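Local structure of glycine betaine, L-proline ABC transporter, glycine/betaine/L-proline-binding protein (ProX) (Borrelia burgdorferi, 3TMG) at residues Asn125-Asp131 with Glu152-Ser158; Asp229-Trp233 with Lys268-Pro272; Tyr57-Ala61 with Leu84-Phe88; Leu167-Ile171 with Arg190-Lys194. The protein binds glycine betaine in the cleft between two lobes and probably delivers it, as the substrate-binding protein of an ABC transporter, for uptake into the cell. All coordinates share one frame; numbering follows the deposited sequence.

The four contacts lie on both lobes of a type II periplasmic-binding-protein fold. Contacts 1 and 4 share one lobe, their centres about 16 Å apart, and are linked by strand 154-156 leading into helix 160-172. Contacts 2 and 3 belong to the other lobe, with centres about 23 Å apart. All four are partly buried; contacts 1 to 3 include exposed residues, while contact 4 has none among the residues that touch. Contact 1 pairs two strands through backbone hydrogen bonds and reaches the ligand pocket at Ile130. The other three rest mainly on side chains: a tryptophan packed by aromatic contacts in contact 2, aliphatic and aromatic packing with a water in contact 3, and helix-on-strand packing in contact 4.

Contact 1. Residues Asn125-Asp131 with Glu152-Ser158; sequences NKMIGID and EYELVPS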
# COMPACT_ATOMS: atom_id res chain seq x y z
N ASN A 125 -26.85 3.23 1.16
CA ASN A 125 -26.61 2.30 0.04
C ASN A 125 -25.30 2.45 -0.72
O ASN A 125 -25.25 2.27 -1.94
CB ASN A 125 -27.83 2.32 -0.92
CG ASN A 125 -29.08 1.84 -0.24
OD1 ASN A 125 -29.90 2.64 0.21
ND2 ASN A 125 -29.22 0.53 -0.13
N LYS A 126 -24.21 2.75 0.01
CA LYS A 126 -22.92 3.02 -0.61
C LYS A 126 -21.81 2.45 0.26
O LYS A 126 -21.94 2.40 1.48
CB LYS A 126 -22.68 4.53 -0.79
CG LYS A 126 -23.58 5.21 -1.81
CD LYS A 126 -23.28 6.69 -1.85
CE LYS A 126 -24.05 7.37 -2.96
NZ LYS A 126 -23.87 8.82 -2.69
N MET A 127 -20.74 2.02 -0.41
CA MET A 127 -19.47 1.72 0.24
C MET A 127 -18.47 2.69 -0.37
O MET A 127 -18.27 2.73 -1.60
CB MET A 127 -19.06 0.28 -0.02
CG MET A 127 -17.76 -0.12 0.69
SD MET A 127 -17.54 -1.91 0.54
CE MET A 127 -16.11 -2.11 1.65
N ILE A 128 -17.90 3.52 0.49
CA ILE A 128 -17.02 4.59 0.06
C ILE A 128 -15.61 4.03 -0.13
O ILE A 128 -14.90 3.78 0.83
CB ILE A 128 -17.05 5.76 1.09
CG1 ILE A 128 -18.48 6.29 1.30
CG2 ILE A 128 -16.08 6.88 0.70
CD1 ILE A 128 -19.19 6.71 0.00
N GLY A 129 -15.21 3.84 -1.40
CA GLY A 129 -13.94 3.12 -1.72
C GLY A 129 -12.79 4.04 -2.06
O GLY A 129 -12.84 5.23 -1.79
N ILE A 130 -11.73 3.48 -2.65
CA ILE A 130 -10.52 4.24 -2.98
C ILE A 130 -10.38 4.33 -4.52
O ILE A 130 -11.41 4.28 -5.21
CB ILE A 130 -9.26 3.67 -2.26
CG1 ILE A 130 -9.00 2.20 -2.69
CG2 ILE A 130 -9.39 3.75 -0.74
CD1 ILE A 130 -7.65 1.66 -2.24
N ASP A 131 -9.16 4.47 -5.05
CA ASP A 131 -8.93 4.62 -6.48
C ASP A 131 -9.45 3.42 -7.30
O ASP A 131 -9.17 2.25 -6.95
CB ASP A 131 -7.44 4.98 -6.81
CG ASP A 131 -6.38 4.10 -6.03
OD1 ASP A 131 -6.43 4.03 -4.80
OD2 ASP A 131 -5.47 3.52 -6.67
N GLU A 152 -27.32 -3.77 -3.39
CA GLU A 152 -27.78 -2.98 -2.24
C GLU A 152 -26.74 -1.94 -1.81
O GLU A 152 -27.09 -0.89 -1.22
CB GLU A 152 -28.06 -3.92 -1.08
CG GLU A 152 -28.77 -3.27 0.09
CD GLU A 152 -28.98 -4.20 1.26
OE1 GLU A 152 -28.56 -5.39 1.21
OE2 GLU A 152 -29.58 -3.73 2.24
N TYR A 153 -25.47 -2.24 -2.08
CA TYR A 153 -24.36 -1.31 -1.81
C TYR A 153 -23.65 -0.90 -3.09
O TYR A 153 -23.03 -1.71 -3.76
CB TYR A 153 -23.35 -1.91 -0.83
CG TYR A 153 -23.91 -2.16 0.54
CD1 TYR A 153 -24.74 -3.27 0.78
CD2 TYR A 153 -23.64 -1.28 1.60
CE1 TYR A 153 -25.28 -3.49 2.04
CE2 TYR A 153 -24.18 -1.50 2.86
CZ TYR A 153 -24.98 -2.61 3.09
OH TYR A 153 -25.54 -2.81 4.34
N GLU A 154 -23.68 0.38 -3.40
CA GLU A 154 -22.92 0.86 -4.54
C GLU A 154 -21.50 1.15 -4.08
O GLU A 154 -21.28 1.92 -3.15
CB GLU A 154 -23.59 2.10 -5.11
CG GLU A 154 -22.75 2.90 -6.09
CD GLU A 154 -23.31 4.33 -6.31
OE1 GLU A 154 -24.39 4.69 -5.76
OE2 GLU A 154 -22.63 5.10 -7.02
N LEU A 155 -20.51 0.53 -4.73
CA LEU A 155 -19.14 0.78 -4.39
C LEU A 155 -18.67 2.03 -5.13
O LEU A 155 -18.72 2.07 -6.38
CB LEU A 155 -18.26 -0.43 -4.75
CG LEU A 155 -16.76 -0.23 -4.67
CD1 LEU A 155 -16.31 0.10 -3.23
CD2 LEU A 155 -16.02 -1.45 -5.20
N VAL A 156 -18.21 3.02 -4.38
CA VAL A 156 -17.87 4.33 -4.98
C VAL A 156 -16.37 4.46 -5.12
O VAL A 156 -15.65 4.40 -4.12
CB VAL A 156 -18.34 5.53 -4.11
CG1 VAL A 156 -18.12 6.85 -4.83
CG2 VAL A 156 -19.79 5.38 -3.69
N PRO A 157 -15.87 4.67 -6.35
CA PRO A 157 -14.44 4.95 -6.40
C PRO A 157 -14.12 6.43 -6.01
O PRO A 157 -14.91 7.33 -6.28
CB PRO A 157 -14.07 4.63 -7.86
CG PRO A 157 -15.33 4.94 -8.63
CD PRO A 157 -16.49 4.63 -7.71
N SER A 158 -13.01 6.66 -5.34
CA SER A 158 -12.51 8.01 -5.13
C SER A 158 -11.01 7.92 -4.96
O SER A 158 -10.28 7.77 -5.95
CB SER A 158 -13.23 8.73 -3.96
OG SER A 158 -13.00 8.13 -2.69
O HOH W 1 -26.13 4.26 -3.85
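Asn125 turns CG away from its own carbonyl carbon, chi1 -63°, and this carries its amide to the backbone of Glu152. ND2 donates to Glu152 O at 2.8 Å, nearly straight and in the plane of both the amide and the carbonyl. Ser158 OG sits between its backbone N and carbonyl carbon, chi1 64°, and donates to Gly129 O at 3.0 Å. Between these two side-chain bonds run strands 126-128 and 154-156 in parallel register. Met127 is the hub: its N donates to Glu154 O at 2.8 Å, and its O accepts from Val156 N. Gly129 N, bonded to Val156 O, and Ser158 N, bonded to Ile130 O, continue the ladder toward the pocket. On one face Lys126 and Glu154 lie alongside, but NZ and OE1 stay 5.2 Å apart. A water instead donates to Glu154 OE1 and Asn125 O. Farther along this face Ile128 CD1 meets Val156 CG2 at 4.0 Å. On the other face Met127 CG and Leu155 CD1 touch under helix 135-146, completing a beta-alpha-beta unit. Ile130 points away from the pair and touches the bound trimethyl glycine. Backbone bonds thus hold the chain that carries Ile130 into the pocket.

Contact 2. Residues Asp229-Trp233 with Lys268-Pro272; sequences DHFYW and KTWVP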
# COMPACT_ATOMS: atom_id res chain seq x y z
N ASP A 229 16.51 -5.91 -3.05
CA ASP A 229 16.50 -7.26 -2.47
C ASP A 229 16.58 -7.24 -0.93
O ASP A 229 16.10 -8.16 -0.27
CB ASP A 229 17.67 -8.06 -3.08
CG ASP A 229 17.56 -9.56 -2.87
OD1 ASP A 229 16.45 -10.14 -2.79
OD2 ASP A 229 18.61 -10.18 -2.80
N HIS A 230 17.15 -6.18 -0.35
CA HIS A 230 17.35 -6.08 1.09
C HIS A 230 16.40 -5.17 1.82
O HIS A 230 16.32 -5.23 3.04
CB HIS A 230 18.82 -5.69 1.43
CG HIS A 230 19.82 -6.79 1.13
ND1 HIS A 230 20.27 -7.03 -0.12
CD2 HIS A 230 20.45 -7.71 1.97
CE1 HIS A 230 21.15 -8.07 -0.07
NE2 HIS A 230 21.25 -8.47 1.21
N PHE A 231 15.64 -4.34 1.11
CA PHE A 231 14.69 -3.43 1.76
C PHE A 231 13.64 -4.24 2.57
O PHE A 231 12.95 -5.07 2.01
CB PHE A 231 13.99 -2.58 0.71
CG PHE A 231 12.86 -1.75 1.26
CD1 PHE A 231 13.11 -0.78 2.21
CD2 PHE A 231 11.55 -1.94 0.81
CE1 PHE A 231 12.06 -0.00 2.72
CE2 PHE A 231 10.48 -1.17 1.32
CZ PHE A 231 10.74 -0.21 2.26
N TYR A 232 13.50 -3.92 3.85
CA TYR A 232 12.54 -4.61 4.70
C TYR A 232 12.24 -3.68 5.87
O TYR A 232 13.17 -3.07 6.43
CB TYR A 232 13.12 -5.95 5.25
CG TYR A 232 12.05 -6.74 5.96
CD1 TYR A 232 11.78 -6.53 7.33
CD2 TYR A 232 11.24 -7.61 5.23
CE1 TYR A 232 10.74 -7.23 7.96
CE2 TYR A 232 10.21 -8.30 5.81
CZ TYR A 232 9.97 -8.12 7.17
OH TYR A 232 8.92 -8.83 7.67
N TRP A 233 10.98 -3.57 6.23
CA TRP A 233 10.68 -2.85 7.48
C TRP A 233 9.39 -3.30 8.11
O TRP A 233 8.68 -4.15 7.54
CB TRP A 233 10.73 -1.33 7.23
CG TRP A 233 9.72 -0.77 6.25
CD1 TRP A 233 8.83 -1.45 5.41
CD2 TRP A 233 9.46 0.65 6.03
NE1 TRP A 233 8.08 -0.54 4.69
CE2 TRP A 233 8.39 0.74 5.05
CE3 TRP A 233 10.01 1.83 6.55
CZ2 TRP A 233 7.88 1.96 4.62
CZ3 TRP A 233 9.51 3.06 6.11
CH2 TRP A 233 8.47 3.12 5.16
N LYS A 268 21.34 1.04 6.82
CA LYS A 268 22.59 0.35 6.53
C LYS A 268 22.41 -1.09 6.11
O LYS A 268 23.11 -1.55 5.22
CB LYS A 268 23.56 0.43 7.72
CG LYS A 268 24.31 1.74 7.81
CD LYS A 268 25.41 1.58 8.86
CE LYS A 268 25.90 2.93 9.31
NZ LYS A 268 26.79 2.73 10.49
N THR A 269 21.49 -1.80 6.74
CA THR A 269 21.25 -3.18 6.36
C THR A 269 20.74 -3.36 4.93
O THR A 269 20.78 -4.47 4.39
CB THR A 269 20.32 -3.95 7.35
OG1 THR A 269 18.96 -3.53 7.19
CG2 THR A 269 20.80 -3.80 8.80
N TRP A 270 20.27 -2.28 4.31
CA TRP A 270 19.67 -2.45 2.99
C TRP A 270 20.67 -2.25 1.88
O TRP A 270 20.33 -2.45 0.69
CB TRP A 270 18.50 -1.50 2.77
CG TRP A 270 17.40 -1.54 3.83
CD1 TRP A 270 17.02 -2.59 4.67
CD2 TRP A 270 16.49 -0.44 4.13
NE1 TRP A 270 15.94 -2.20 5.47
CE2 TRP A 270 15.61 -0.90 5.18
CE3 TRP A 270 16.34 0.89 3.62
CZ2 TRP A 270 14.63 -0.06 5.72
CZ3 TRP A 270 15.33 1.68 4.15
CH2 TRP A 270 14.49 1.22 5.17
N VAL A 271 21.88 -1.79 2.25
CA VAL A 271 22.81 -1.31 1.23
C VAL A 271 24.08 -2.17 1.18
O VAL A 271 24.47 -2.75 2.20
CB VAL A 271 23.15 0.23 1.34
CG1 VAL A 271 21.90 1.10 1.36
CG2 VAL A 271 24.09 0.56 2.52
N PRO A 272 24.75 -2.24 0.00
CA PRO A 272 25.99 -3.02 -0.06
C PRO A 272 27.04 -2.46 0.90
O PRO A 272 27.06 -1.25 1.19
CB PRO A 272 26.44 -2.83 -1.53
CG PRO A 272 25.16 -2.57 -2.27
CD PRO A 272 24.38 -1.70 -1.32
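Trp270 packs its indole against Phe231, joining the loop after helix 222-230 to a type I beta turn, Lys268 to Val271, in the C-terminal region. Aromatic contact dominates. The pair is T-shaped: the edge of Phe231 meets a face of the Trp270 six-membered ring, with centroids 4.9 Å apart and planes at 80°. Phe231 CE1 comes within 3.7 Å of Trp270 CH2. The backbone joins in through a CH-pi contact, Phe231 CA standing 3.9 Å from the centroid of the five-membered ring, nearly above it. Phe231 also lays CZ over one face of the Trp233 indole, so its ring lies between the two tryptophans. Aliphatic contact is slighter. His230 CB rests on the backbone of Trp270, 3.7 Å from its CA, while His230 ND1 bonds to Tyr226 O. Trp270 CG stands anti to its carbonyl carbon, chi1 -53°, which directs the indole along the loop. Helix 26-41 closes over the cluster, with Leu35 against Phe231 and Val34 against Trp270. Polar contact is limited to one weak hydrogen bond, bent to 127° at the hydrogen: Trp270 NE1 donates to Tyr232 O at 3.1 Å.

Contact 3. Residues Tyr57-Ala61 with Leu84-Phe88; sequences YQYLA and LKTKF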
# COMPACT_ATOMS: atom_id res chain seq x y z
N TYR A 57 2.45 -1.96 -12.81
CA TYR A 57 2.72 -3.33 -13.24
C TYR A 57 3.13 -3.44 -14.73
O TYR A 57 4.10 -4.14 -15.08
CB TYR A 57 1.51 -4.24 -12.95
CG TYR A 57 1.47 -4.75 -11.55
CD1 TYR A 57 2.25 -5.85 -11.17
CD2 TYR A 57 0.68 -4.13 -10.58
CE1 TYR A 57 2.21 -6.33 -9.87
CE2 TYR A 57 0.66 -4.60 -9.27
CZ TYR A 57 1.45 -5.70 -8.93
OH TYR A 57 1.43 -6.17 -7.65
N GLN A 58 2.44 -2.71 -15.59
CA GLN A 58 2.81 -2.65 -17.03
C GLN A 58 4.28 -2.23 -17.25
O GLN A 58 5.05 -2.86 -18.02
CB GLN A 58 1.93 -1.62 -17.75
CG GLN A 58 0.50 -2.04 -18.00
CD GLN A 58 -0.07 -1.45 -19.28
OE1 GLN A 58 0.38 -0.40 -19.77
NE2 GLN A 58 -1.05 -2.15 -19.87
N TYR A 59 4.66 -1.15 -16.58
CA TYR A 59 5.99 -0.56 -16.75
C TYR A 59 7.12 -1.41 -16.21
O TYR A 59 8.20 -1.45 -16.79
CB TYR A 59 6.03 0.78 -16.07
CG TYR A 59 5.54 1.87 -16.95
CD1 TYR A 59 4.95 1.57 -18.17
CD2 TYR A 59 5.67 3.19 -16.56
CE1 TYR A 59 4.51 2.58 -19.00
CE2 TYR A 59 5.23 4.20 -17.40
CZ TYR A 59 4.65 3.89 -18.59
OH TYR A 59 4.23 4.90 -19.38
N LEU A 60 6.83 -2.08 -15.11
CA LEU A 60 7.71 -3.05 -14.54
C LEU A 60 7.98 -4.15 -15.57
O LEU A 60 9.14 -4.50 -15.80
CB LEU A 60 7.08 -3.62 -13.28
CG LEU A 60 7.86 -4.72 -12.55
CD1 LEU A 60 9.17 -4.18 -11.99
CD2 LEU A 60 6.99 -5.35 -11.46
N ALA A 61 6.91 -4.66 -16.19
CA ALA A 61 7.00 -5.78 -17.15
C ALA A 61 7.71 -5.41 -18.45
O ALA A 61 8.33 -6.24 -19.07
CB ALA A 61 5.61 -6.35 -17.44
N LEU A 84 1.24 -11.06 -15.41
CA LEU A 84 2.53 -10.49 -15.83
C LEU A 84 3.75 -11.11 -15.15
O LEU A 84 4.89 -10.72 -15.43
CB LEU A 84 2.54 -8.96 -15.62
CG LEU A 84 1.57 -8.13 -16.48
CD1 LEU A 84 1.44 -6.70 -15.93
CD2 LEU A 84 2.03 -8.10 -17.93
N LYS A 85 3.51 -12.11 -14.30
CA LYS A 85 4.57 -12.66 -13.46
C LYS A 85 5.79 -13.21 -14.24
O LYS A 85 6.88 -13.25 -13.70
CB LYS A 85 4.02 -13.70 -12.47
CG LYS A 85 3.38 -14.92 -13.10
CD LYS A 85 2.75 -15.82 -12.04
CE LYS A 85 2.41 -17.21 -12.61
NZ LYS A 85 1.24 -17.81 -11.90
N THR A 86 5.60 -13.59 -15.50
CA THR A 86 6.74 -14.04 -16.31
C THR A 86 7.64 -12.88 -16.78
O THR A 86 8.72 -13.10 -17.32
CB THR A 86 6.31 -14.94 -17.49
OG1 THR A 86 5.57 -14.18 -18.45
CG2 THR A 86 5.48 -16.10 -16.98
N LYS A 87 7.19 -11.65 -16.54
CA LYS A 87 7.93 -10.49 -17.01
C LYS A 87 8.56 -9.65 -15.89
O LYS A 87 9.04 -8.56 -16.14
CB LYS A 87 7.04 -9.57 -17.87
CG LYS A 87 6.38 -10.22 -19.08
CD LYS A 87 7.34 -10.31 -20.25
CE LYS A 87 6.57 -10.57 -21.54
NZ LYS A 87 5.49 -9.55 -21.76
N PHE A 88 8.56 -10.14 -14.66
CA PHE A 88 9.28 -9.45 -13.59
C PHE A 88 9.87 -10.46 -12.61
O PHE A 88 9.60 -11.67 -12.72
CB PHE A 88 8.37 -8.41 -12.87
CG PHE A 88 7.08 -8.98 -12.31
CD1 PHE A 88 7.09 -9.83 -11.21
CD2 PHE A 88 5.86 -8.60 -12.84
CE1 PHE A 88 5.90 -10.36 -10.68
CE2 PHE A 88 4.65 -9.10 -12.31
CZ PHE A 88 4.67 -9.98 -11.22
O HOH W 2 10.70 -6.58 -16.68
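Ala61 and Lys87 meet where the chains run closest, CB to CB at 3.5 Å. Ala61 CB also touches Leu84 CD2 at 4.0 Å. The other branch of Leu84, CD1, reaches one turn back along the helix and lies 3.9 Å from Tyr57 CB. The two methyls of one leucine therefore span Tyr57 and Ala61, neighbours across a turn of helix 53-61. Next to them, Leu60 meets Phe88 nearly at right angles. Leu60 CD2 presses on Phe88 CB at 3.6 Å and on CG and CD2 at the near end of the ring. Phe88 CG sits between its backbone N and carbonyl carbon, chi1 56°. This sends the ring back toward Tyr57, whose CD1 is 4.2 Å from Phe88 CE2, with CE2 near the plane of the tyrosine ring. A water lies between Leu60 O and Lys87 O, 2.6 Å from the latter. It can donate to either, but it has more acceptors in reach than protons, and the two bonds may not both hold at once. Ala61 CA also directs its hydrogen at Lys87 O.

The next shell holds these groups in place. Lys85 CA sits over the rim of one face of the Phe88 ring, and Tyr81 packs against Phe88 edge-to-face. Tyr57 OH is tied to Asp77 and Ser71, which should limit movement of that ring. Its side chain lies about 8 Å from the bound trimethyl glycine. The contact joins the end of helix 53-61 to the turn leading into strand 88-105. Leu212 of strand 207-214 touches Tyr57, Leu60 and Phe88 together, making this a helix-to-sheet junction in one alpha/beta lobe of the type II periplasmic-binding-protein fold.

Contact 4. Residues Leu167-Ile171 with Arg190-Lys194; sequences LDSSI and RYDIK
Leu167 opens the contact, sending one methyl to each of two partners. Its CD2 lies 4.0 Å from Tyr191 CD2, the two side chains running antiparallel as they pass. Its CD1 meets Ile193 CG2 at 4.1 Å. With CG anti to its backbone N, chi1 177°, Leu167 places its two methyls at Tyr191 and Ile193.

Asp168 comes next, at the far end of the tyrosine. Its carboxylate approaches the ring edge near the ring plane, with the two planes 43° apart. OD1 lies 3.3 Å from Tyr191 CE1 and 3.2 Å from Tyr191 OH. The stronger partner of this oxygen is Lys172, one turn on, which forms a salt bridge with it. A lysine there would be expected to offset the carboxylate charge beside the ring.

Ile171 follows one turn after Leu167, its N bonded to Leu167 O. Its CD1 is shared, 3.9 Å from Tyr191 CB and also in contact with Ile193 CG2. That single methyl of Ile193 therefore touches both Leu167 and Ile171, while Tyr191 reaches obliquely across the helix, its CB at Ile171 and its OH end at Asp168. Apolar contact carries the join.

Helix 160-172 thus packs on the loop and strand that follow helix 187-190. Leu181 of strand 179-183 touches Leu167 and Ile193, and Val103 of strand 88-105 touches Ile193. Ile171 reaches Pro105 of that strand, and Trp186 lies against Tyr191. The contact seats the helix against the sheet at a place away from the ligand, with Ala187 and Phe188 of helix 187-190 packed on Ile193.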
# COMPACT_ATOMS: atom_id res chain seq x y z
N LEU A 167 -14.66 8.85 6.17
CA LEU A 167 -14.61 8.13 7.47
C LEU A 167 -14.54 9.10 8.67
O LEU A 167 -15.29 8.95 9.65
CB LEU A 167 -13.41 7.13 7.49
CG LEU A 167 -13.16 6.33 8.79
CD1 LEU A 167 -14.32 5.42 9.10
CD2 LEU A 167 -11.88 5.48 8.65
N ASP A 168 -13.62 10.07 8.59
CA ASP A 168 -13.45 11.09 9.65
C ASP A 168 -14.78 11.82 9.87
O ASP A 168 -15.24 11.96 11.00
CB ASP A 168 -12.34 12.08 9.27
CG ASP A 168 -11.92 12.99 10.44
OD1 ASP A 168 -12.05 12.61 11.62
OD2 ASP A 168 -11.44 14.11 10.18
N SER A 169 -15.42 12.23 8.77
CA SER A 169 -16.69 12.97 8.81
C SER A 169 -17.84 12.19 9.42
O SER A 169 -18.58 12.73 10.27
CB SER A 169 -17.10 13.41 7.40
OG SER A 169 -16.25 14.42 6.93
N SER A 170 -18.03 10.97 8.95
CA SER A 170 -19.06 10.07 9.46
C SER A 170 -18.91 9.81 10.95
O SER A 170 -19.92 9.82 11.69
CB SER A 170 -19.06 8.76 8.71
OG SER A 170 -19.64 8.94 7.43
N ILE A 171 -17.67 9.57 11.39
CA ILE A 171 -17.45 9.24 12.80
C ILE A 171 -17.76 10.44 13.71
O ILE A 171 -18.40 10.28 14.74
CB ILE A 171 -16.04 8.70 13.06
CG1 ILE A 171 -15.99 7.23 12.62
CG2 ILE A 171 -15.62 8.85 14.54
CD1 ILE A 171 -14.58 6.69 12.57
N ARG A 190 -6.08 6.09 15.27
CA ARG A 190 -6.65 7.41 15.39
C ARG A 190 -8.17 7.30 15.59
O ARG A 190 -8.78 8.11 16.28
CB ARG A 190 -6.33 8.26 14.14
CG ARG A 190 -6.61 9.75 14.35
CD ARG A 190 -6.23 10.63 13.16
NE ARG A 190 -4.80 10.59 12.79
CZ ARG A 190 -4.34 11.17 11.67
NH1 ARG A 190 -5.20 11.80 10.87
NH2 ARG A 190 -3.06 11.12 11.34
N TYR A 191 -8.79 6.31 14.93
CA TYR A 191 -10.23 6.07 15.04
C TYR A 191 -10.52 4.74 15.72
O TYR A 191 -9.67 3.88 15.74
CB TYR A 191 -10.89 6.08 13.66
CG TYR A 191 -10.56 7.31 12.86
CD1 TYR A 191 -10.99 8.59 13.29
CD2 TYR A 191 -9.85 7.21 11.67
CE1 TYR A 191 -10.69 9.73 12.55
CE2 TYR A 191 -9.55 8.34 10.93
CZ TYR A 191 -9.95 9.59 11.38
OH TYR A 191 -9.66 10.71 10.64
N ASP A 192 -11.73 4.60 16.28
CA ASP A 192 -12.21 3.36 16.82
C ASP A 192 -13.01 2.68 15.72
O ASP A 192 -14.20 2.94 15.55
CB ASP A 192 -13.05 3.63 18.08
CG ASP A 192 -13.41 2.39 18.81
OD1 ASP A 192 -12.97 1.30 18.40
OD2 ASP A 192 -14.16 2.49 19.79
N ILE A 193 -12.34 1.81 14.96
CA ILE A 193 -12.90 1.17 13.80
C ILE A 193 -12.57 -0.34 13.84
O ILE A 193 -11.67 -0.75 14.56
CB ILE A 193 -12.32 1.77 12.50
CG1 ILE A 193 -10.77 1.87 12.55
CG2 ILE A 193 -12.95 3.14 12.24
CD1 ILE A 193 -10.12 2.20 11.20
N LYS A 194 -13.26 -1.15 13.04
CA LYS A 194 -13.09 -2.60 13.10
C LYS A 194 -13.26 -3.19 11.71
O LYS A 194 -14.03 -2.67 10.90
CB LYS A 194 -14.08 -3.26 14.09
CG LYS A 194 -15.56 -3.01 13.74
CD LYS A 194 -16.50 -3.59 14.80
CE LYS A 194 -17.95 -3.34 14.48
NZ LYS A 194 -18.80 -3.79 15.63